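Local coordinates for protein beta-galactosidase (PDB 4OIF) that probably hydrolyses terminal non-reducing beta-D-galactose residues of beta-D-galactosides, as a zinc-binding, homotrimeric enzyme of glycoside hydrolase family 42, at residues Tyr129-Arg138 against Ser234-Glu245; Ser90-Ser98 against Leu115-Cys123. All coordinates share one frame; numbering follows the deposited sequence. Where two conformers were deposited one is given.

Contact 1. Residues Tyr129-Arg138 against Ser234-Glu245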
loop_
_atom_site.group_PDB
_atom_site.type_symbol
_atom_site.label_atom_id
_atom_site.label_comp_id
_atom_site.label_asym_id
_atom_site.label_seq_id
_atom_site.Cartn_x
_atom_site.Cartn_y
_atom_site.Cartn_z
ATOM N N TYR A 129 16.173 -32.603 2.302
ATOM C CA TYR A 129 14.963 -32.473 3.091
ATOM C C TYR A 129 14.007 -33.631 2.802
ATOM O O TYR A 129 13.334 -34.138 3.708
ATOM C CB TYR A 129 14.280 -31.125 2.841
ATOM C CG TYR A 129 13.362 -30.787 3.974
ATOM C CD1 TYR A 129 13.843 -30.733 5.281
ATOM C CD2 TYR A 129 12.010 -30.567 3.759
ATOM C CE1 TYR A 129 13.007 -30.448 6.337
ATOM C CE2 TYR A 129 11.164 -30.274 4.813
ATOM C CZ TYR A 129 11.666 -30.220 6.098
ATOM O OH TYR A 129 10.822 -29.922 7.146
ATOM N N ARG A 130 13.967 -34.062 1.546
ATOM C CA ARG A 130 13.173 -35.226 1.162
ATOM C C ARG A 130 13.623 -36.472 1.927
ATOM O O ARG A 130 12.790 -37.220 2.473
ATOM C CB ARG A 130 13.254 -35.449 -0.354
ATOM C CG ARG A 130 12.345 -34.511 -1.122
ATOM C CD ARG A 130 12.595 -34.520 -2.617
ATOM N NE ARG A 130 11.694 -33.580 -3.290
ATOM C CZ ARG A 130 10.606 -33.937 -3.971
ATOM N NH1 ARG A 130 10.290 -35.220 -4.093
ATOM N NH2 ARG A 130 9.847 -33.012 -4.544
ATOM N N GLU A 131 14.939 -36.659 2.011
ATOM C CA GLU A 131 15.500 -37.793 2.743
ATOM C C GLU A 131 15.297 -37.728 4.266
ATOM O O GLU A 131 14.936 -38.733 4.884
ATOM C CB GLU A 131 16.986 -37.936 2.418
ATOM C CG GLU A 131 17.223 -38.494 1.015
ATOM C CD GLU A 131 18.682 -38.456 0.576
ATOM O OE1 GLU A 131 19.572 -38.308 1.447
ATOM O OE2 GLU A 131 18.933 -38.573 -0.649
ATOM N N LYS A 132 15.517 -36.567 4.873
ATOM C CA LYS A 132 15.362 -36.458 6.317
ATOM C C LYS A 132 13.892 -36.594 6.735
ATOM O O LYS A 132 13.587 -37.283 7.739
ATOM C CB LYS A 132 15.954 -35.144 6.820
ATOM C CG LYS A 132 17.475 -35.049 6.642
ATOM C CD LYS A 132 18.202 -34.961 7.978
ATOM C CE LYS A 132 19.720 -35.043 7.804
ATOM N NZ LYS A 132 20.212 -36.405 7.390
ATOM N N THR A 133 12.984 -35.985 5.967
ATOM C CA THR A 133 11.575 -36.114 6.300
ATOM C C THR A 133 11.113 -37.547 6.060
ATOM O O THR A 133 10.405 -38.123 6.893
ATOM C CB THR A 133 10.688 -35.134 5.505
ATOM O OG1 THR A 133 10.848 -35.365 4.105
ATOM C CG2 THR A 133 11.056 -33.690 5.835
ATOM N N GLN A 134 11.518 -38.146 4.942
ATOM C CA GLN A 134 11.132 -39.534 4.742
ATOM C C GLN A 134 11.659 -40.426 5.862
ATOM O O GLN A 134 10.968 -41.331 6.311
ATOM C CB GLN A 134 11.613 -40.072 3.405
ATOM C CG GLN A 134 10.929 -41.393 3.070
ATOM C CD GLN A 134 11.523 -42.104 1.875
ATOM O OE1 GLN A 134 12.415 -42.940 2.017
ATOM N NE2 GLN A 134 11.011 -41.796 0.692
ATOM N N HIS A 135 12.871 -40.159 6.336
ATOM C CA HIS A 135 13.469 -41.014 7.357
ATOM C C HIS A 135 12.769 -40.894 8.713
ATOM O O HIS A 135 12.455 -41.903 9.366
ATOM C CB HIS A 135 14.949 -40.698 7.526
ATOM C CG HIS A 135 15.619 -41.546 8.559
ATOM N ND1 HIS A 135 15.676 -42.921 8.468
ATOM C CD2 HIS A 135 16.224 -41.221 9.728
ATOM C CE1 HIS A 135 16.304 -43.404 9.525
ATOM N NE2 HIS A 135 16.650 -42.393 10.303
ATOM N N ILE A 136 12.527 -39.667 9.158
ATOM C CA ILE A 136 11.812 -39.546 10.414
ATOM C C ILE A 136 10.370 -40.091 10.273
ATOM O O ILE A 136 9.821 -40.687 11.210
ATOM C CB ILE A 136 11.821 -38.102 10.924
ATOM C CG1 ILE A 136 11.342 -38.064 12.373
ATOM C CG2 ILE A 136 11.003 -37.182 10.031
ATOM C CD1 ILE A 136 11.726 -36.798 13.076
ATOM N N ASN A 137 9.765 -39.940 9.099
ATOM C CA ASN A 137 8.472 -40.566 8.887
ATOM C C ASN A 137 8.587 -42.064 9.090
ATOM O O ASN A 137 7.744 -42.686 9.750
ATOM C CB ASN A 137 7.938 -40.250 7.503
ATOM C CG ASN A 137 7.534 -38.808 7.368
ATOM O OD1 ASN A 137 7.780 -38.005 8.264
ATOM N ND2 ASN A 137 6.925 -38.462 6.249
ATOM N N ARG A 138 9.668 -42.637 8.572
ATOM C CA ARG A 138 9.903 -44.061 8.750
ATOM C C ARG A 138 10.062 -44.456 10.224
ATOM O O ARG A 138 9.489 -45.447 10.651
ATOM C CB ARG A 138 11.121 -44.499 7.959
ATOM C CG ARG A 138 11.438 -45.970 8.088
ATOM C CD ARG A 138 12.519 -46.357 7.120
ATOM N NE ARG A 138 12.096 -46.157 5.738
ATOM C CZ ARG A 138 11.356 -47.029 5.061
ATOM N NH1 ARG A 138 10.961 -48.155 5.645
ATOM N NH2 ARG A 138 11.011 -46.776 3.803
ATOM N N SER A 234 4.782 -34.500 -5.343
ATOM C CA SER A 234 5.964 -35.365 -5.357
ATOM C C SER A 234 6.654 -35.411 -3.977
ATOM O O SER A 234 7.049 -36.500 -3.504
ATOM C CB SER A 234 6.944 -34.896 -6.440
ATOM O OG SER A 234 8.259 -35.384 -6.221
ATOM N N PHE A 235 6.781 -34.244 -3.333
ATOM C CA PHE A 235 7.333 -34.194 -1.978
ATOM C C PHE A 235 6.486 -35.013 -1.025
ATOM O O PHE A 235 7.009 -35.746 -0.175
ATOM C CB PHE A 235 7.429 -32.758 -1.468
ATOM C CG PHE A 235 8.143 -32.622 -0.144
ATOM C CD1 PHE A 235 7.470 -32.828 1.057
ATOM C CD2 PHE A 235 9.489 -32.265 -0.097
ATOM C CE1 PHE A 235 8.134 -32.703 2.283
ATOM C CE2 PHE A 235 10.156 -32.129 1.125
ATOM C CZ PHE A 235 9.473 -32.353 2.317
ATOM N N PHE A 236 5.172 -34.866 -1.156
ATOM C CA PHE A 236 4.234 -35.621 -0.333
ATOM C C PHE A 236 4.401 -37.148 -0.489
ATOM O O PHE A 236 4.401 -37.895 0.491
ATOM C CB PHE A 236 2.804 -35.207 -0.687
ATOM C CG PHE A 236 1.756 -36.182 -0.247
ATOM C CD1 PHE A 236 1.199 -36.097 1.023
ATOM C CD2 PHE A 236 1.310 -37.179 -1.107
ATOM C CE1 PHE A 236 0.222 -36.997 1.438
ATOM C CE2 PHE A 236 0.333 -38.084 -0.699
ATOM C CZ PHE A 236 -0.211 -37.995 0.575
ATOM N N GLU A 237 4.509 -37.595 -1.732
ATOM C CA GLU A 237 4.631 -39.003 -2.051
ATOM C C GLU A 237 5.903 -39.528 -1.430
ATOM O O GLU A 237 5.941 -40.619 -0.808
ATOM C CB GLU A 237 4.632 -39.206 -3.569
ATOM C CG GLU A 237 3.269 -39.003 -4.210
ATOM C CD GLU A 237 2.298 -40.132 -3.858
ATOM O OE1 GLU A 237 2.801 -41.214 -3.468
ATOM O OE2 GLU A 237 1.052 -39.949 -3.975
ATOM N N ASN A 238 6.944 -38.715 -1.570
ATOM C CA ASN A 238 8.191 -39.050 -0.935
ATOM C C ASN A 238 8.033 -39.224 0.563
ATOM O O ASN A 238 8.578 -40.172 1.136
ATOM C CB ASN A 238 9.253 -38.001 -1.198
ATOM C CG ASN A 238 10.581 -38.411 -0.637
ATOM O OD1 ASN A 238 11.269 -39.231 -1.235
ATOM N ND2 ASN A 238 10.944 -37.871 0.525
ATOM N N GLU A 239 7.304 -38.300 1.188
ATOM C CA GLU A 239 7.003 -38.397 2.619
ATOM C C GLU A 239 6.332 -39.725 2.951
ATOM O O GLU A 239 6.707 -40.387 3.910
ATOM C CB GLU A 239 6.091 -37.256 3.089
ATOM C CG GLU A 239 6.787 -35.950 3.414
ATOM C CD GLU A 239 6.177 -35.264 4.625
ATOM O OE1 GLU A 239 5.674 -34.129 4.493
ATOM O OE2 GLU A 239 6.186 -35.871 5.712
ATOM N N ILE A 240 5.336 -40.109 2.162
ATOM C CA ILE A 240 4.480 -41.206 2.573
ATOM C C ILE A 240 4.980 -42.581 2.175
ATOM O O ILE A 240 4.353 -43.573 2.542
ATOM C CB ILE A 240 3.077 -41.062 2.013
ATOM C CG1 ILE A 240 3.104 -41.244 0.493
ATOM C CG2 ILE A 240 2.473 -39.719 2.440
ATOM C CD1 ILE A 240 1.729 -41.267 -0.170
ATOM N N VAL A 241 6.077 -42.665 1.424
ATOM C CA VAL A 241 6.607 -44.008 1.123
ATOM C C VAL A 241 6.623 -45.001 2.328
ATOM O O VAL A 241 6.036 -46.097 2.246
ATOM C CB VAL A 241 8.025 -43.926 0.522
ATOM C CG1 VAL A 241 8.703 -45.294 0.576
ATOM C CG2 VAL A 241 7.945 -43.420 -0.903
ATOM N N PRO A 242 7.245 -44.619 3.460
ATOM C CA PRO A 242 7.285 -45.595 4.562
ATOM C C PRO A 242 5.931 -45.781 5.238
ATOM O O PRO A 242 5.669 -46.799 5.876
ATOM C CB PRO A 242 8.284 -44.979 5.540
ATOM C CG PRO A 242 8.147 -43.506 5.315
ATOM C CD PRO A 242 7.899 -43.348 3.831
ATOM N N LEU A 243 5.072 -44.784 5.107
ATOM C CA LEU A 243 3.737 -44.899 5.651
ATOM C C LEU A 243 2.973 -45.981 4.885
ATOM O O LEU A 243 2.224 -46.754 5.468
ATOM C CB LEU A 243 3.016 -43.552 5.590
ATOM C CG LEU A 243 3.213 -42.581 6.756
ATOM C CD1 LEU A 243 4.663 -42.448 7.205
ATOM C CD2 LEU A 243 2.645 -41.225 6.381
ATOM N N ARG A 244 3.179 -46.053 3.579
ATOM C CA ARG A 244 2.524 -47.096 2.798
ATOM C C ARG A 244 3.162 -48.447 3.069
ATOM O O ARG A 244 2.458 -49.457 3.189
ATOM C CB ARG A 244 2.584 -46.799 1.305
ATOM C CG ARG A 244 1.784 -45.580 0.872
ATOM C CD ARG A 244 0.341 -45.661 1.333
ATOM N NE ARG A 244 -0.531 -44.841 0.492
ATOM C CZ ARG A 244 -1.780 -44.517 0.807
ATOM N NH1 ARG A 244 -2.321 -44.929 1.953
ATOM N NH2 ARG A 244 -2.483 -43.764 -0.022
ATOM N N GLU A 245 4.493 -48.475 3.150
ATOM C CA GLU A 245 5.157 -49.750 3.404
ATOM C C GLU A 245 4.732 -50.354 4.738
ATOM O O GLU A 245 4.327 -51.510 4.812
ATOM C CB GLU A 245 6.677 -49.598 3.393
ATOM C CG GLU A 245 7.290 -49.440 2.022
ATOM C CD GLU A 245 8.805 -49.316 2.076
ATOM O OE1 GLU A 245 9.407 -49.684 3.121
ATOM O OE2 GLU A 245 9.382 -48.847 1.068
HETATM O O HOH W 1 12.308 -37.524 -3.949
HETATM O O HOH W 2 9.727 -35.819 1.554
HETATM O O HOH W 3 7.989 -35.197 7.795
#
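Tyr-129 and Phe-235 meet rim to rim, with CD2 of Tyr-129 3.4 Å from CZ of Phe-235 and neither ring over the other's face; the tyrosine hydroxyl goes on to Ser-90 O. Arg-130 stretches its extended side chain past Phe-235. One guanidinium face lies over CA of Phe-235, while NH1 gives a hydrogen bond within its plane to OG of Ser-234 (2.9 Å); NH2 binds Phe-124 O. Its carbonyl takes a weak bond from ND2 of Asn-238. At Thr-133, OG1 accepts a hydrogen bond from a water that also donates to Phe-235 O and accepts from Asn-238 ND2, and that water sits over the centre of the Phe-235 ring. The two segments belong to neighbouring outer helices of the TIM barrel, 127-144 and 218-246, which flank strand 150-154 along the chain; the segments run nearly parallel, their axes 7.8 Å apart and inclined at 24°. Gln-134 sends NE2 across, nearly in its amide plane, to Asn-238 O (3.0 Å), and rests CG on CD of Pro-242. Both hydrogens of Asn-137 ND2 are used on Glu-239: one meets the anti lone pair of OE2 almost straight at 2.7 Å, the other comes from above the plane of the backbone carbonyl O at 3.0 Å. This grip fixes the amide's rotation, while Glu-239 OE1 turns to Ser-90 and Tyr-159. Arg-138 bends at chi3 (-62°), laying its guanidinium over CB of Pro-242, where the partner helix kinks, and NH1 forms a salt bridge with Glu-245 OE1, its hydrogen bond weak at 3.3 Å.

Contact 2. Residues Ser90-Ser98 against Leu115-Cys123. With ZN (zinc ion), chain D.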
loop_
_atom_site.group_PDB
_atom_site.type_symbol
_atom_site.label_atom_id
_atom_site.label_comp_id
_atom_site.label_asym_id
_atom_site.label_seq_id
_atom_site.Cartn_x
_atom_site.Cartn_y
_atom_site.Cartn_z
ATOM N N SER A 90 7.191 -32.534 8.943
ATOM C CA SER A 90 7.862 -31.742 7.905
ATOM C C SER A 90 7.410 -30.272 7.858
ATOM O O SER A 90 8.095 -29.435 7.278
ATOM C CB SER A 90 7.655 -32.379 6.531
ATOM O OG SER A 90 6.279 -32.442 6.209
ATOM N N GLY A 91 6.269 -29.969 8.468
ATOM C CA GLY A 91 5.773 -28.605 8.557
ATOM C C GLY A 91 6.731 -27.566 9.126
ATOM O O GLY A 91 6.624 -26.388 8.802
ATOM N N ALA A 92 7.666 -27.982 9.970
ATOM C CA ALA A 92 8.674 -27.054 10.489
ATOM C C ALA A 92 9.981 -27.753 10.877
ATOM O O ALA A 92 10.035 -28.488 11.876
ATOM C CB ALA A 92 8.118 -26.281 11.688
ATOM N N ARG A 93 11.039 -27.505 10.110
ATOM C CA ARG A 93 12.328 -28.147 10.351
ATOM C C ARG A 93 13.034 -27.488 11.541
ATOM O O ARG A 93 12.894 -26.284 11.767
ATOM C CB ARG A 93 13.192 -28.095 9.071
ATOM C CG ARG A 93 14.152 -26.886 8.918
ATOM C CD ARG A 93 13.516 -25.634 8.314
ATOM N NE ARG A 93 12.655 -24.917 9.260
ATOM C CZ ARG A 93 12.083 -23.733 9.019
ATOM N NH1 ARG A 93 12.283 -23.112 7.862
ATOM N NH2 ARG A 93 11.306 -23.167 9.934
ATOM N N PRO A 94 13.788 -28.275 12.320
ATOM C CA PRO A 94 14.555 -27.706 13.441
ATOM C C PRO A 94 15.637 -26.719 12.987
ATOM O O PRO A 94 16.077 -26.782 11.836
ATOM C CB PRO A 94 15.182 -28.940 14.094
ATOM C CG PRO A 94 14.275 -30.081 13.680
ATOM C CD PRO A 94 13.842 -29.747 12.299
ATOM N N ALA A 95 16.062 -25.821 13.874
ATOM C CA ALA A 95 17.102 -24.858 13.524
ATOM C C ALA A 95 18.453 -25.527 13.161
ATOM O O ALA A 95 19.216 -24.991 12.314
ATOM C CB ALA A 95 17.285 -23.873 14.647
ATOM N N TRP A 96 18.750 -26.692 13.756
ATOM C CA TRP A 96 20.026 -27.357 13.441
ATOM C C TRP A 96 20.039 -27.756 11.980
ATOM O O TRP A 96 21.062 -27.633 11.301
ATOM C CB TRP A 96 20.325 -28.580 14.344
ATOM C CG TRP A 96 19.288 -29.686 14.437
ATOM C CD1 TRP A 96 18.411 -29.892 15.463
ATOM C CD2 TRP A 96 19.062 -30.751 13.506
ATOM N NE1 TRP A 96 17.639 -30.996 15.218
ATOM C CE2 TRP A 96 18.015 -31.544 14.024
ATOM C CE3 TRP A 96 19.635 -31.110 12.282
ATOM C CZ2 TRP A 96 17.523 -32.665 13.357
ATOM C CZ3 TRP A 96 19.147 -32.222 11.618
ATOM C CH2 TRP A 96 18.102 -32.986 12.156
ATOM N N LEU A 97 18.881 -28.182 11.491
ATOM C CA LEU A 97 18.760 -28.666 10.126
ATOM C C LEU A 97 18.978 -27.553 9.109
ATOM O O LEU A 97 19.743 -27.717 8.172
ATOM C CB LEU A 97 17.395 -29.319 9.921
ATOM C CG LEU A 97 17.355 -30.441 8.881
ATOM C CD1 LEU A 97 16.220 -31.415 9.192
ATOM C CD2 LEU A 97 17.246 -29.902 7.454
ATOM N N SER A 98 18.298 -26.429 9.285
ATOM C CA SER A 98 18.548 -25.273 8.441
ATOM C C SER A 98 20.027 -24.895 8.511
ATOM O O SER A 98 20.636 -24.559 7.494
ATOM C CB SER A 98 17.677 -24.075 8.856
ATOM O OG SER A 98 16.291 -24.378 8.784
ATOM N N LEU A 115 16.207 -16.790 5.468
ATOM C CA LEU A 115 16.860 -17.351 6.638
ATOM C C LEU A 115 15.927 -18.373 7.253
ATOM O O LEU A 115 14.762 -18.458 6.889
ATOM C CB LEU A 115 17.196 -16.271 7.658
ATOM C CG LEU A 115 17.824 -14.997 7.108
ATOM C CD1 LEU A 115 18.018 -13.997 8.237
ATOM C CD2 LEU A 115 19.139 -15.315 6.402
ATOM N N HIS A 116 16.448 -19.144 8.189
ATOM C CA HIS A 116 15.631 -20.039 8.974
ATOM C C HIS A 116 14.533 -19.322 9.769
ATOM O O HIS A 116 14.746 -18.236 10.314
ATOM C CB HIS A 116 16.509 -20.810 9.938
ATOM C CG HIS A 116 15.735 -21.593 10.939
ATOM N ND1 HIS A 116 15.029 -22.726 10.607
ATOM C CD2 HIS A 116 15.524 -21.389 12.259
ATOM C CE1 HIS A 116 14.440 -23.204 11.685
ATOM N NE2 HIS A 116 14.721 -22.409 12.701
ATOM N N GLY A 117 13.364 -19.944 9.854
ATOM C CA GLY A 117 12.306 -19.439 10.707
ATOM C C GLY A 117 10.930 -19.766 10.178
ATOM O O GLY A 117 10.802 -20.395 9.129
ATOM N N GLY A 118 9.899 -19.329 10.903
ATOM C CA GLY A 118 8.524 -19.557 10.497
ATOM C C GLY A 118 8.246 -21.035 10.341
ATOM O O GLY A 118 8.749 -21.847 11.121
ATOM N N ARG A 119 7.466 -21.383 9.323
ATOM C CA ARG A 119 7.054 -22.758 9.082
ATOM C C ARG A 119 6.546 -22.919 7.664
ATOM O O ARG A 119 6.322 -21.928 6.963
ATOM C CB ARG A 119 5.952 -23.172 10.054
ATOM C CG ARG A 119 4.678 -22.379 9.846
ATOM C CD ARG A 119 3.554 -22.845 10.743
ATOM N NE ARG A 119 2.291 -22.224 10.370
ATOM C CZ ARG A 119 1.109 -22.598 10.852
ATOM N NH1 ARG A 119 1.044 -23.571 11.747
ATOM N NH2 ARG A 119 -0.000 -21.990 10.453
ATOM N N HIS A 120 6.338 -24.171 7.264
ATOM C CA HIS A 120 5.719 -24.506 5.980
ATOM C C HIS A 120 6.568 -24.030 4.808
ATOM O O HIS A 120 6.048 -23.873 3.700
ATOM C CB HIS A 120 4.317 -23.885 5.837
ATOM C CG HIS A 120 3.350 -24.261 6.915
ATOM N ND1 HIS A 120 2.144 -23.611 7.085
ATOM C CD2 HIS A 120 3.400 -25.213 7.877
ATOM C CE1 HIS A 120 1.491 -24.150 8.098
ATOM N NE2 HIS A 120 2.233 -25.122 8.600
ATOM N N ASN A 121 7.858 -23.788 5.033
ATOM C CA ASN A 121 8.608 -23.018 4.051
ATOM C C ASN A 121 9.950 -23.645 3.652
ATOM O O ASN A 121 10.975 -22.972 3.534
ATOM C CB ASN A 121 8.806 -21.600 4.579
ATOM C CG ASN A 121 9.411 -21.583 5.972
ATOM O OD1 ASN A 121 9.852 -22.620 6.486
ATOM N ND2 ASN A 121 9.457 -20.402 6.582
ATOM N N HIS A 122 9.917 -24.949 3.434
ATOM C CA HIS A 122 11.063 -25.686 2.927
ATOM C C HIS A 122 11.132 -25.651 1.400
ATOM O O HIS A 122 10.108 -25.540 0.728
ATOM C CB HIS A 122 10.971 -27.129 3.377
ATOM C CG HIS A 122 9.758 -27.832 2.852
ATOM N ND1 HIS A 122 8.498 -27.651 3.390
ATOM C CD2 HIS A 122 9.610 -28.702 1.824
ATOM C CE1 HIS A 122 7.631 -28.396 2.726
ATOM N NE2 HIS A 122 8.279 -29.044 1.772
ATOM N N CYS A 123 12.339 -25.765 0.864
ATOM C CA CYS A 123 12.532 -26.017 -0.556
ATOM C C CYS A 123 11.927 -27.378 -0.909
ATOM O O CYS A 123 12.306 -28.394 -0.319
ATOM C CB CYS A 123 14.036 -25.960 -0.902
ATOM S SG CYS A 123 14.522 -26.717 -2.497
HETATM ZN ZN ZN D . 14.213 -24.931 -4.144
HETATM O O HOH W 4 7.984 -26.925 6.146
HETATM O O HOH W 5 12.959 -24.134 5.455
#
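The carbonyl O of Gly-117 is gripped from opposite faces of its plane: by NH2 of Arg-93 at 2.9 Å, standing well above the carbonyl plane, and by ND2 of Asn-121, also at 2.9 Å and almost straight. Both segments belong to the long connection between strand 83-87 of the TIM barrel and helix 127-144, folded back on itself. Bends at chi2 and chi3 curl the Arg-93 chain in one of its two modelled conformers, and a water joins NH1 to Asn-121 O. ND1 of His-116 stands over the centre of the guanidinium face, the two planes 62° apart. CG of His-116 is anti to the backbone N (chi1 171°), which carries the ring in against the start of helix 95-100. There CA of Ala-95 makes a CH-pi contact over the ring face, 3.8 Å from its centroid; at the ring's edge CE1 faces Arg-93 O, and ND1 shares a 2.8 Å hydrogen bond with Ser-98 OG. A leucine in place of His-116 would probably leave Ser-98 OG without its ring partner and Ala-95 without a flat face to pack on. Further along, N of His-120 bonds O of Gly-91 at 2.7 Å, and a water joins Ser-90 O to ND1 of His-122 and reaches Gly-91 O weakly. Arg-119, beside His-120 in the chain and predicted to bind substrate, makes a long, weak ion pair with Glu-158, the predicted proton donor. His-198 of a second subunit bonds Gly-118 O. Segment 115-123 ends at the zinc ion, which SG of Cys-123 binds together with Cys-163, Cys-165 and Cys-168.

Contact 1 is helix-on-helix packing on the outside of the barrel, partly buried and untouched by any other subunit; a salt bridge lies toward its exposed end at Glu-245, while Asn-137 and Glu-239 lie buried. Contact 2 is a buried loop-on-loop contact with little regular structure, held by an arginine on backbone carbonyls and by a histidine, and it reaches a second subunit, the predicted substrate pocket and the zinc. The two adjoin: Ser-90 of contact 2 is the polar joint to contact 1, while the His-122 ring packs against both Tyr-129 and Phe-235.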